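Local atomic coordinates of glucose-6-phosphate 1-dehydrogenase (Mycobacterium avium, PDB entry 4LGV), a protein that catalyses the NADP-dependent oxidation of glucose 6-phosphate to 6-phosphogluconolactone, the first step of the oxidative pentose phosphate pathway. Residues A[132-137]-A[142-147]; A[178-181]-A[187-190]; A[294-299]-A[468-473]. All blocks are in the same frame, centred on the assembly; numbering follows the deposited sequence.

Contact 1: A[132-137]-A[142-147]; sequences YYLEMP and APIVEN
I144 points its side chain from helix 141-150 toward the strand end, where L134 and M136 receive it. From CB, which faces the strand, the side chain forks into two branches with separate partners. The short branch, CG2, lies anti to the backbone N and meets CD2 of L134 at 4.1 Å; the two side chains meet tip to tip. The longer branch leaves through CG1, which sits beside the backbone N (chi1 -70°), and at its end CD1 comes to 4.0 Å from SD of M136. M136 lies past the last strand residue; its chain is extended beyond CG and runs nearly perpendicular to I144, putting the sulfur rather than a methyl against the isoleucine.

L134 uses its other methyl too: CD1 reaches CG2 of V145 at 4.3 Å, one residue further along the helix. Every contact between the segments is apolar, and most of the residues involved are buried.

Strand 130-134, helix 141-150 and strand 158-162 form a beta-alpha-beta unit of the Rossmann-like dinucleotide-binding domain. L134 also packs on F36 of strand 32-36 and on V159 and V161 of strand 158-162, so the helix rests over the strand at the middle of these three.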
ATOM      1  N   TYR A 132      16.600  46.477  -2.943  1.00 29.23           N
ATOM      2  CA  TYR A 132      16.219  47.434  -1.894  1.00 30.14           C
ATOM      3  C   TYR A 132      15.767  46.685  -0.674  1.00 30.15           C
ATOM      4  O   TYR A 132      14.816  45.931  -0.738  1.00 33.30           O
ATOM      5  CB  TYR A 132      15.052  48.316  -2.344  1.00 31.35           C
ATOM      6  CG  TYR A 132      15.350  49.138  -3.587  1.00 32.30           C
ATOM      7  CD1 TYR A 132      16.088  50.299  -3.494  1.00 32.75           C
ATOM      8  CD2 TYR A 132      14.901  48.745  -4.828  1.00 33.53           C
ATOM      9  CE1 TYR A 132      16.402  51.051  -4.609  1.00 33.93           C
ATOM     10  CE2 TYR A 132      15.168  49.505  -5.960  1.00 35.26           C
ATOM     11  CZ  TYR A 132      15.936  50.648  -5.845  1.00 36.24           C
ATOM     12  OH  TYR A 132      16.217  51.398  -6.956  1.00 39.64           O
ATOM     13  N   TYR A 133      16.473  46.849   0.430  1.00 28.21           N
ATOM     14  CA  TYR A 133      16.177  46.133   1.669  1.00 27.14           C
ATOM     15  C   TYR A 133      15.610  47.098   2.687  1.00 26.71           C
ATOM     16  O   TYR A 133      16.284  48.044   3.104  1.00 25.97           O
ATOM     17  CB  TYR A 133      17.463  45.466   2.193  1.00 26.52           C
ATOM     18  CG  TYR A 133      17.310  44.802   3.521  1.00 27.05           C
ATOM     19  CD1 TYR A 133      16.198  44.025   3.802  1.00 28.37           C
ATOM     20  CD2 TYR A 133      18.273  44.920   4.494  1.00 26.98           C
ATOM     21  CE1 TYR A 133      16.041  43.402   5.019  1.00 28.82           C
ATOM     22  CE2 TYR A 133      18.126  44.301   5.711  1.00 27.86           C
ATOM     23  CZ  TYR A 133      17.012  43.526   5.960  1.00 29.61           C
ATOM     24  OH  TYR A 133      16.828  42.898   7.182  1.00 30.91           O
ATOM     25  N   LEU A 134      14.352  46.888   3.060  1.00 28.50           N
ATOM     26  CA  LEU A 134      13.649  47.848   3.893  1.00 29.41           C
ATOM     27  C   LEU A 134      13.567  47.385   5.330  1.00 30.55           C
ATOM     28  O   LEU A 134      12.682  46.627   5.670  1.00 31.02           O
ATOM     29  CB  LEU A 134      12.244  48.114   3.345  1.00 29.42           C
ATOM     30  CG  LEU A 134      12.132  48.343   1.832  1.00 29.68           C
ATOM     31  CD1 LEU A 134      10.713  48.786   1.484  1.00 30.23           C
ATOM     32  CD2 LEU A 134      13.106  49.347   1.280  1.00 28.48           C
ATOM     33  N   GLU A 135      14.481  47.862   6.167  1.00 31.83           N
ATOM     34  CA  GLU A 135      14.399  47.575   7.593  1.00 33.85           C
ATOM     35  C   GLU A 135      13.843  48.820   8.264  1.00 34.96           C
ATOM     36  O   GLU A 135      14.496  49.495   9.020  1.00 32.77           O
ATOM     37  CB  GLU A 135      15.720  47.128   8.228  1.00 33.48           C
ATOM     38  CG  GLU A 135      16.989  47.607   7.547  1.00 32.95           C
ATOM     39  CD  GLU A 135      18.213  47.030   8.208  1.00 32.46           C
ATOM     40  OE1 GLU A 135      18.082  46.023   8.959  1.00 33.23           O
ATOM     41  OE2 GLU A 135      19.288  47.605   8.021  1.00 31.91           O
ATOM     42  N   MET A 136      12.594  49.079   7.983  1.00 36.42           N
ATOM     43  CA  MET A 136      11.931  50.273   8.480  1.00 39.91           C
ATOM     44  C   MET A 136      10.556  49.898   8.984  1.00 39.99           C
ATOM     45  O   MET A 136      10.066  48.786   8.726  1.00 40.75           O
ATOM     46  CB  MET A 136      11.913  51.351   7.399  1.00 41.95           C
ATOM     47  CG  MET A 136      13.060  52.322   7.635  1.00 42.75           C
ATOM     48  SD  MET A 136      13.086  53.513   6.339  1.00 52.48           S
ATOM     49  CE  MET A 136      13.942  54.957   6.958  1.00 57.49           C
ATOM     50  N   PRO A 137       9.930  50.814   9.729  1.00 43.20           N
ATOM     51  CA  PRO A 137       8.547  50.578  10.126  1.00 44.45           C
ATOM     52  C   PRO A 137       7.637  50.198   8.947  1.00 45.27           C
ATOM     53  O   PRO A 137       7.783  50.712   7.842  1.00 46.97           O
ATOM     54  CB  PRO A 137       8.133  51.911  10.697  1.00 44.34           C
ATOM     55  CG  PRO A 137       9.397  52.492  11.222  1.00 44.79           C
ATOM     56  CD  PRO A 137      10.433  52.110  10.209  1.00 42.70           C
ATOM     57  N   ALA A 142       5.059  50.873   1.752  1.00 37.74           N
ATOM     58  CA  ALA A 142       4.346  51.249   0.538  1.00 38.88           C
ATOM     59  C   ALA A 142       4.793  52.625   0.072  1.00 39.05           C
ATOM     60  O   ALA A 142       5.084  52.808  -1.105  1.00 38.32           O
ATOM     61  CB  ALA A 142       2.850  51.197   0.759  1.00 40.32           C
ATOM     62  N   PRO A 143       4.894  53.584   0.997  1.00 40.59           N
ATOM     63  CA  PRO A 143       5.371  54.894   0.550  1.00 41.95           C
ATOM     64  C   PRO A 143       6.749  54.858  -0.111  1.00 41.73           C
ATOM     65  O   PRO A 143       6.959  55.560  -1.091  1.00 44.16           O
ATOM     66  CB  PRO A 143       5.402  55.717   1.845  1.00 42.11           C
ATOM     67  CG  PRO A 143       4.309  55.141   2.678  1.00 43.46           C
ATOM     68  CD  PRO A 143       4.327  53.653   2.366  1.00 43.20           C
ATOM     69  N   ILE A 144       7.674  54.054   0.422  1.00 39.54           N
ATOM     70  CA  ILE A 144       9.004  53.934  -0.156  1.00 36.09           C
ATOM     71  C   ILE A 144       8.934  53.322  -1.561  1.00 36.34           C
ATOM     72  O   ILE A 144       9.539  53.808  -2.519  1.00 37.48           O
ATOM     73  CB  ILE A 144       9.908  53.061   0.742  1.00 34.63           C
ATOM     74  CG1 ILE A 144      10.240  53.805   2.023  1.00 34.46           C
ATOM     75  CG2 ILE A 144      11.197  52.704   0.007  1.00 33.25           C
ATOM     76  CD1 ILE A 144      10.845  52.956   3.112  1.00 34.10           C
ATOM     77  N   VAL A 145       8.212  52.224  -1.676  1.00 36.08           N
ATOM     78  CA  VAL A 145       8.111  51.496  -2.952  1.00 36.89           C
ATOM     79  C   VAL A 145       7.376  52.346  -4.007  1.00 38.22           C
ATOM     80  O   VAL A 145       7.755  52.400  -5.183  1.00 39.31           O
ATOM     81  CB  VAL A 145       7.393  50.163  -2.724  1.00 36.52           C
ATOM     82  CG1 VAL A 145       6.950  49.558  -4.040  1.00 38.14           C
ATOM     83  CG2 VAL A 145       8.316  49.185  -2.022  1.00 35.01           C
ATOM     84  N   GLU A 146       6.345  53.041  -3.573  1.00 39.72           N
ATOM     85  CA  GLU A 146       5.621  53.976  -4.464  1.00 40.85           C
ATOM     86  C   GLU A 146       6.528  55.104  -4.918  1.00 41.16           C
ATOM     87  O   GLU A 146       6.474  55.514  -6.062  1.00 41.35           O
ATOM     88  CB  GLU A 146       4.377  54.513  -3.775  1.00 41.31           C
ATOM     89  CG  GLU A 146       3.252  53.481  -3.815  1.00 43.76           C
ATOM     90  CD  GLU A 146       2.156  53.695  -2.785  1.00 44.34           C
ATOM     91  OE1 GLU A 146       2.221  54.658  -2.002  1.00 45.33           O
ATOM     92  OE2 GLU A 146       1.236  52.847  -2.750  1.00 46.13           O
ATOM     93  N   ASN A 147       7.395  55.578  -4.033  1.00 41.65           N
ATOM     94  CA  ASN A 147       8.371  56.600  -4.399  1.00 42.65           C
ATOM     95  C   ASN A 147       9.476  56.084  -5.295  1.00 41.58           C
ATOM     96  O   ASN A 147       9.948  56.802  -6.186  1.00 42.80           O
ATOM     97  CB  ASN A 147       8.980  57.245  -3.151  1.00 44.47           C
ATOM     98  CG  ASN A 147       8.210  58.493  -2.702  1.00 47.61           C
ATOM     99  OD1 ASN A 147       8.251  59.522  -3.366  1.00 51.31           O
ATOM    100  ND2 ASN A 147       7.425  58.363  -1.643  1.00 47.19           N
TER

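Contact 2: A[178-181]-A[187-190]; sequences RLRA and QILR
L179 and R180, at the end of helix 169-180, close on a single side chain of the following strand, I188. Helix and strand are the last two members of the beta-alpha-beta unit 158-162, 169-180, 188-191 in the Rossmann-like domain, with strand 188-191 at one edge of the parallel sheet within this chain.

Along the helix, L179 comes first. Its CB is directed toward the strand, and that same atom does the touching, 4.1 Å from CD1 of I188.

R180 follows and lays aliphatic carbon across the same methyl: CD is 3.6 Å from I188 CD1, and CG is a little further. The arginine chain lies crosswise to the isoleucine. Bends at chi2 (-73°) and chi3 turn the arginine's polar end away from a straight course, and partners beyond the segments take it up there: NE donates to O of L183 in the turn, and NH1 forms a salt bridge with E434.

The CD1 tip of I188 thus packs against both helix residues, while L183 touches this side chain from the connecting loop. Its other branch is occupied as well: CG2 lies 3.8 Å above the centre of the guanidinium plane of R190, whose NH1 is salt-bridged to E185 and whose NH2 donates to OD1 of N176.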
ATOM      1  N   ARG A 178      -0.906  47.247  -2.458  1.00 47.15           N
ATOM      2  CA  ARG A 178      -0.112  48.435  -2.744  1.00 48.01           C
ATOM      3  C   ARG A 178       1.260  48.100  -3.368  1.00 46.50           C
ATOM      4  O   ARG A 178       1.682  48.750  -4.317  1.00 47.08           O
ATOM      5  CB  ARG A 178       0.033  49.259  -1.490  1.00 50.09           C
ATOM      6  CG  ARG A 178      -1.298  49.853  -1.032  1.00 51.48           C
ATOM      7  CD  ARG A 178      -1.090  50.818   0.120  1.00 52.12           C
ATOM      8  NE  ARG A 178      -0.421  52.035  -0.327  1.00 53.44           N
ATOM      9  CZ  ARG A 178      -0.087  53.052   0.469  1.00 56.90           C
ATOM     10  NH1 ARG A 178      -0.340  53.019   1.780  1.00 56.65           N
ATOM     11  NH2 ARG A 178       0.531  54.105  -0.046  1.00 58.79           N
ATOM     12  N   LEU A 179       1.900  47.043  -2.896  1.00 43.23           N
ATOM     13  CA  LEU A 179       3.166  46.589  -3.489  1.00 42.85           C
ATOM     14  C   LEU A 179       2.982  46.030  -4.913  1.00 41.29           C
ATOM     15  O   LEU A 179       3.770  46.333  -5.812  1.00 39.59           O
ATOM     16  CB  LEU A 179       3.842  45.533  -2.593  1.00 41.21           C
ATOM     17  CG  LEU A 179       4.134  45.939  -1.143  1.00 41.14           C
ATOM     18  CD1 LEU A 179       4.860  44.843  -0.401  1.00 39.76           C
ATOM     19  CD2 LEU A 179       4.934  47.216  -1.094  1.00 42.51           C
ATOM     20  N   ARG A 180       1.954  45.215  -5.097  1.00 40.99           N
ATOM     21  CA  ARG A 180       1.739  44.547  -6.387  1.00 42.23           C
ATOM     22  C   ARG A 180       1.261  45.526  -7.481  1.00 43.42           C
ATOM     23  O   ARG A 180       1.368  45.243  -8.661  1.00 43.14           O
ATOM     24  CB  ARG A 180       0.766  43.385  -6.228  1.00 42.02           C
ATOM     25  CG  ARG A 180       1.324  42.226  -5.425  1.00 41.74           C
ATOM     26  CD  ARG A 180       2.386  41.405  -6.192  1.00 44.28           C
ATOM     27  NE  ARG A 180       2.228  41.453  -7.673  1.00 46.23           N
ATOM     28  CZ  ARG A 180       1.424  40.696  -8.419  1.00 45.32           C
ATOM     29  NH1 ARG A 180       0.669  39.752  -7.895  1.00 44.84           N
ATOM     30  NH2 ARG A 180       1.382  40.899  -9.721  1.00 45.80           N
ATOM     31  N   ALA A 181       0.785  46.694  -7.084  1.00 43.74           N
ATOM     32  CA  ALA A 181       0.479  47.710  -8.063  1.00 47.36           C
ATOM     33  C   ALA A 181       1.740  48.125  -8.838  1.00 47.62           C
ATOM     34  O   ALA A 181       1.629  48.553  -9.962  1.00 46.72           O
ATOM     35  CB  ALA A 181      -0.135  48.945  -7.382  1.00 49.40           C
ATOM     36  N   GLN A 187       9.461  40.014  -7.514  1.00 36.85           N
ATOM     37  CA  GLN A 187      10.356  41.082  -7.059  1.00 37.61           C
ATOM     38  C   GLN A 187      10.173  41.311  -5.560  1.00 37.16           C
ATOM     39  O   GLN A 187      10.883  42.146  -4.976  1.00 36.61           O
ATOM     40  CB  GLN A 187      10.052  42.391  -7.801  1.00 38.60           C
ATOM     41  CG  GLN A 187      10.282  42.345  -9.307  1.00 38.30           C
ATOM     42  CD  GLN A 187       9.923  43.694  -9.953  1.00 38.32           C
ATOM     43  OE1 GLN A 187       8.747  43.941 -10.263  1.00 39.66           O
ATOM     44  NE2 GLN A 187      10.898  44.552 -10.134  1.00 36.46           N
ATOM     45  N   ILE A 188       9.178  40.638  -4.962  1.00 33.76           N
ATOM     46  CA  ILE A 188       8.878  40.841  -3.568  1.00 33.37           C
ATOM     47  C   ILE A 188       9.454  39.709  -2.702  1.00 32.73           C
ATOM     48  O   ILE A 188       9.081  38.564  -2.872  1.00 33.33           O
ATOM     49  CB  ILE A 188       7.380  40.935  -3.329  1.00 33.11           C
ATOM     50  CG1 ILE A 188       6.793  42.076  -4.133  1.00 34.65           C
ATOM     51  CG2 ILE A 188       7.080  41.206  -1.862  1.00 33.83           C
ATOM     52  CD1 ILE A 188       5.291  42.031  -4.208  1.00 35.41           C
ATOM     53  N   LEU A 189      10.290  40.071  -1.728  1.00 31.18           N
ATOM     54  CA  LEU A 189      10.903  39.129  -0.815  1.00 30.40           C
ATOM     55  C   LEU A 189      10.529  39.479   0.621  1.00 30.24           C
ATOM     56  O   LEU A 189      10.981  40.489   1.195  1.00 29.04           O
ATOM     57  CB  LEU A 189      12.417  39.174  -0.979  1.00 31.14           C
ATOM     58  CG  LEU A 189      12.954  38.995  -2.404  1.00 31.19           C
ATOM     59  CD1 LEU A 189      14.458  39.193  -2.485  1.00 32.34           C
ATOM     60  CD2 LEU A 189      12.636  37.642  -2.888  1.00 31.26           C
ATOM     61  N   ARG A 190       9.681  38.646   1.204  1.00 29.37           N
ATOM     62  CA  ARG A 190       9.184  38.931   2.541  1.00 30.05           C
ATOM     63  C   ARG A 190      10.104  38.255   3.550  1.00 30.04           C
ATOM     64  O   ARG A 190      10.091  37.042   3.664  1.00 29.66           O
ATOM     65  CB  ARG A 190       7.750  38.456   2.678  1.00 30.40           C
ATOM     66  CG  ARG A 190       6.859  39.034   1.595  1.00 31.05           C
ATOM     67  CD  ARG A 190       5.433  38.536   1.709  1.00 31.92           C
ATOM     68  NE  ARG A 190       4.594  39.133   0.675  1.00 32.83           N
ATOM     69  CZ  ARG A 190       4.539  38.713  -0.593  1.00 33.64           C
ATOM     70  NH1 ARG A 190       5.231  37.651  -1.028  1.00 32.88           N
ATOM     71  NH2 ARG A 190       3.752  39.337  -1.426  1.00 34.46           N
TER

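Contact 3: A[294-299]-A[468-473]; sequences HCVRGQ and QALVHG
L470 and V296 pass alongside each other with their ends running opposite ways, meeting where CD1 of the leucine comes to 4.1 Å from CG2 of the valine. V296 points its CB toward the helix, and CG2 sits beside the backbone N with CG1 anti to it (chi1 168°). L470 instead leaves its backbone obliquely and only its branched end closes in; its chi1 of -138° lies away from the staggered values.

That end also settles on main chain. CD1 is 3.6 Å from O of H294 and CD2 3.9 Å from the same oxygen, so both methyls lie close to one carbonyl. The contact is van der Waals packing at the surface.

It sets the short helix 466-470, whose hydrogen bonding is loose, against the large mixed sheet of the C-terminal domain. Strand 295-300 runs there between strands 318-323 and 454-457, and L470 extends onto the first of these neighbours by touching A320, the residue whose backbone pairs with V296.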
ATOM      1  N   HIS A 294     -10.095  24.738  20.310  1.00 48.45           N
ATOM      2  CA  HIS A 294      -8.989  23.783  20.395  1.00 52.78           C
ATOM      3  C   HIS A 294      -7.639  24.530  20.388  1.00 49.51           C
ATOM      4  O   HIS A 294      -6.627  24.001  19.888  1.00 43.53           O
ATOM      5  CB  HIS A 294      -9.079  22.775  19.227  1.00 55.29           C
ATOM      6  CG  HIS A 294     -10.226  21.812  19.337  1.00 60.48           C
ATOM      7  ND1 HIS A 294     -10.669  21.287  20.538  1.00 68.12           N
ATOM      8  CD2 HIS A 294     -11.052  21.321  18.385  1.00 62.19           C
ATOM      9  CE1 HIS A 294     -11.714  20.508  20.316  1.00 66.99           C
ATOM     10  NE2 HIS A 294     -11.971  20.518  19.019  1.00 66.99           N
ATOM     11  N   CYS A 295      -7.671  25.776  20.867  1.00 47.03           N
ATOM     12  CA  CYS A 295      -6.504  26.609  20.924  1.00 49.13           C
ATOM     13  C   CYS A 295      -6.309  27.131  22.357  1.00 50.97           C
ATOM     14  O   CYS A 295      -7.214  27.713  22.944  1.00 55.50           O
ATOM     15  CB  CYS A 295      -6.617  27.763  19.941  1.00 48.65           C
ATOM     16  SG  CYS A 295      -5.168  28.867  19.952  1.00 51.65           S
ATOM     17  N   VAL A 296      -5.112  26.927  22.897  1.00 47.16           N
ATOM     18  CA  VAL A 296      -4.784  27.296  24.258  1.00 46.01           C
ATOM     19  C   VAL A 296      -3.713  28.375  24.240  1.00 45.95           C
ATOM     20  O   VAL A 296      -2.632  28.206  23.643  1.00 43.69           O
ATOM     21  CB  VAL A 296      -4.289  26.061  25.032  1.00 46.80           C
ATOM     22  CG1 VAL A 296      -3.671  26.447  26.362  1.00 48.62           C
ATOM     23  CG2 VAL A 296      -5.445  25.088  25.253  1.00 46.41           C
ATOM     24  N   ARG A 297      -3.986  29.473  24.930  1.00 46.61           N
ATOM     25  CA  ARG A 297      -3.087  30.620  24.932  1.00 49.98           C
ATOM     26  C   ARG A 297      -2.477  30.804  26.304  1.00 50.41           C
ATOM     27  O   ARG A 297      -3.175  30.750  27.322  1.00 53.34           O
ATOM     28  CB  ARG A 297      -3.823  31.874  24.525  1.00 50.99           C
ATOM     29  CG  ARG A 297      -4.264  31.826  23.094  1.00 52.86           C
ATOM     30  CD  ARG A 297      -5.222  32.934  22.765  1.00 55.27           C
ATOM     31  NE  ARG A 297      -4.533  34.206  22.677  1.00 60.10           N
ATOM     32  CZ  ARG A 297      -4.635  35.221  23.546  1.00 62.37           C
ATOM     33  NH1 ARG A 297      -5.402  35.160  24.638  1.00 59.22           N
ATOM     34  NH2 ARG A 297      -3.943  36.330  23.305  1.00 63.93           N
ATOM     35  N   GLY A 298      -1.166  31.010  26.327  1.00 50.67           N
ATOM     36  CA  GLY A 298      -0.433  31.153  27.564  1.00 48.81           C
ATOM     37  C   GLY A 298       0.369  32.439  27.625  1.00 49.21           C
ATOM     38  O   GLY A 298       0.695  33.029  26.597  1.00 46.56           O
ATOM     39  N   GLN A 299       0.708  32.834  28.855  1.00 49.17           N
ATOM     40  CA  GLN A 299       1.524  34.006  29.110  1.00 49.94           C
ATOM     41  C   GLN A 299       2.388  33.734  30.315  1.00 47.38           C
ATOM     42  O   GLN A 299       1.886  33.385  31.390  1.00 43.48           O
ATOM     43  CB  GLN A 299       0.648  35.203  29.398  1.00 52.97           C
ATOM     44  CG  GLN A 299       1.355  36.528  29.306  1.00 54.69           C
ATOM     45  CD  GLN A 299       0.486  37.634  29.868  1.00 56.20           C
ATOM     46  OE1 GLN A 299       0.446  37.826  31.091  1.00 56.59           O
ATOM     47  NE2 GLN A 299      -0.222  38.360  28.991  1.00 54.25           N
ATOM     48  N   GLN A 468      -2.044  20.237  27.968  1.00 61.49           N
ATOM     49  CA  GLN A 468      -2.111  18.775  28.131  1.00 61.50           C
ATOM     50  C   GLN A 468      -3.495  18.250  27.768  1.00 58.89           C
ATOM     51  O   GLN A 468      -3.650  17.174  27.191  1.00 54.51           O
ATOM     52  CB  GLN A 468      -1.758  18.342  29.573  1.00 67.38           C
ATOM     53  CG  GLN A 468      -0.374  18.791  30.081  1.00 68.77           C
ATOM     54  CD  GLN A 468       0.764  18.293  29.203  1.00 69.95           C
ATOM     55  OE1 GLN A 468       0.923  17.087  29.020  1.00 71.93           O
ATOM     56  NE2 GLN A 468       1.562  19.216  28.645  1.00 71.78           N
ATOM     57  N   ALA A 469      -4.519  19.014  28.115  1.00 60.28           N
ATOM     58  CA  ALA A 469      -5.906  18.578  27.877  1.00 59.80           C
ATOM     59  C   ALA A 469      -6.197  18.519  26.367  1.00 58.44           C
ATOM     60  O   ALA A 469      -6.995  17.711  25.912  1.00 58.98           O
ATOM     61  CB  ALA A 469      -6.895  19.479  28.589  1.00 60.46           C
ATOM     62  N   LEU A 470      -5.558  19.385  25.604  1.00 56.21           N
ATOM     63  CA  LEU A 470      -5.700  19.371  24.147  1.00 55.25           C
ATOM     64  C   LEU A 470      -5.516  17.987  23.494  1.00 53.32           C
ATOM     65  O   LEU A 470      -6.238  17.630  22.580  1.00 52.58           O
ATOM     66  CB  LEU A 470      -4.636  20.298  23.548  1.00 53.32           C
ATOM     67  CG  LEU A 470      -5.032  21.197  22.406  1.00 52.65           C
ATOM     68  CD1 LEU A 470      -6.321  21.901  22.758  1.00 54.64           C
ATOM     69  CD2 LEU A 470      -3.942  22.189  22.091  1.00 51.62           C
ATOM     70  N   VAL A 471      -4.533  17.243  23.986  1.00 52.88           N
ATOM     71  CA  VAL A 471      -4.177  15.942  23.441  1.00 53.65           C
ATOM     72  C   VAL A 471      -4.747  14.764  24.269  1.00 56.85           C
ATOM     73  O   VAL A 471      -4.287  13.631  24.138  1.00 54.71           O
ATOM     74  CB  VAL A 471      -2.634  15.816  23.314  1.00 52.46           C
ATOM     75  CG1 VAL A 471      -2.080  16.930  22.444  1.00 50.53           C
ATOM     76  CG2 VAL A 471      -1.952  15.835  24.680  1.00 53.49           C
ATOM     77  N   HIS A 472      -5.771  15.033  25.084  1.00 60.83           N
ATOM     78  CA  HIS A 472      -6.262  14.052  26.064  1.00 65.13           C
ATOM     79  C   HIS A 472      -6.663  12.670  25.541  1.00 63.07           C
ATOM     80  O   HIS A 472      -6.222  11.664  26.101  1.00 64.79           O
ATOM     81  CB  HIS A 472      -7.283  14.699  27.094  1.00 71.98           C
ATOM     82  CG  HIS A 472      -8.695  14.221  26.966  1.00 76.68           C
ATOM     83  ND1 HIS A 472      -9.253  13.228  27.753  1.00 81.19           N
ATOM     84  CD2 HIS A 472      -9.679  14.636  26.139  1.00 80.31           C
ATOM     85  CE1 HIS A 472     -10.518  13.054  27.405  1.00 83.78           C
ATOM     86  NE2 HIS A 472     -10.799  13.897  26.428  1.00 82.96           N
ATOM     87  N   GLY A 473      -7.429  12.584  24.465  1.00 60.99           N
ATOM     88  CA  GLY A 473      -7.706  11.277  23.829  1.00 59.82           C
ATOM     89  C   GLY A 473      -6.673  10.831  22.782  1.00 57.24           C
ATOM     90  O   GLY A 473      -6.890   9.854  22.055  1.00 57.41           O
TER

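In the fold
From the N terminus, contact 1 closes first, returning helix 141-150 onto strand 130-134; four residues separate the two segments. Contact 2 closes the helix-to-strand half of the next beta-alpha-beta unit, between helix 169-180 and strand 188-191, and five residues separate its segments. None of the three nests or crosses; they follow in series. Contacts 1 and 2 have centres 10 Å apart and touch: E146 OE1 and R178 NH2 form a 2.6 Å salt bridge, and V145 packs on L179, coupling successive helices on one parallel sheet. Contact 3 spans 168 residues, brings the chain's last helix back to the C-terminal sheet, and lies about 40 Å from contact 1, centre to centre.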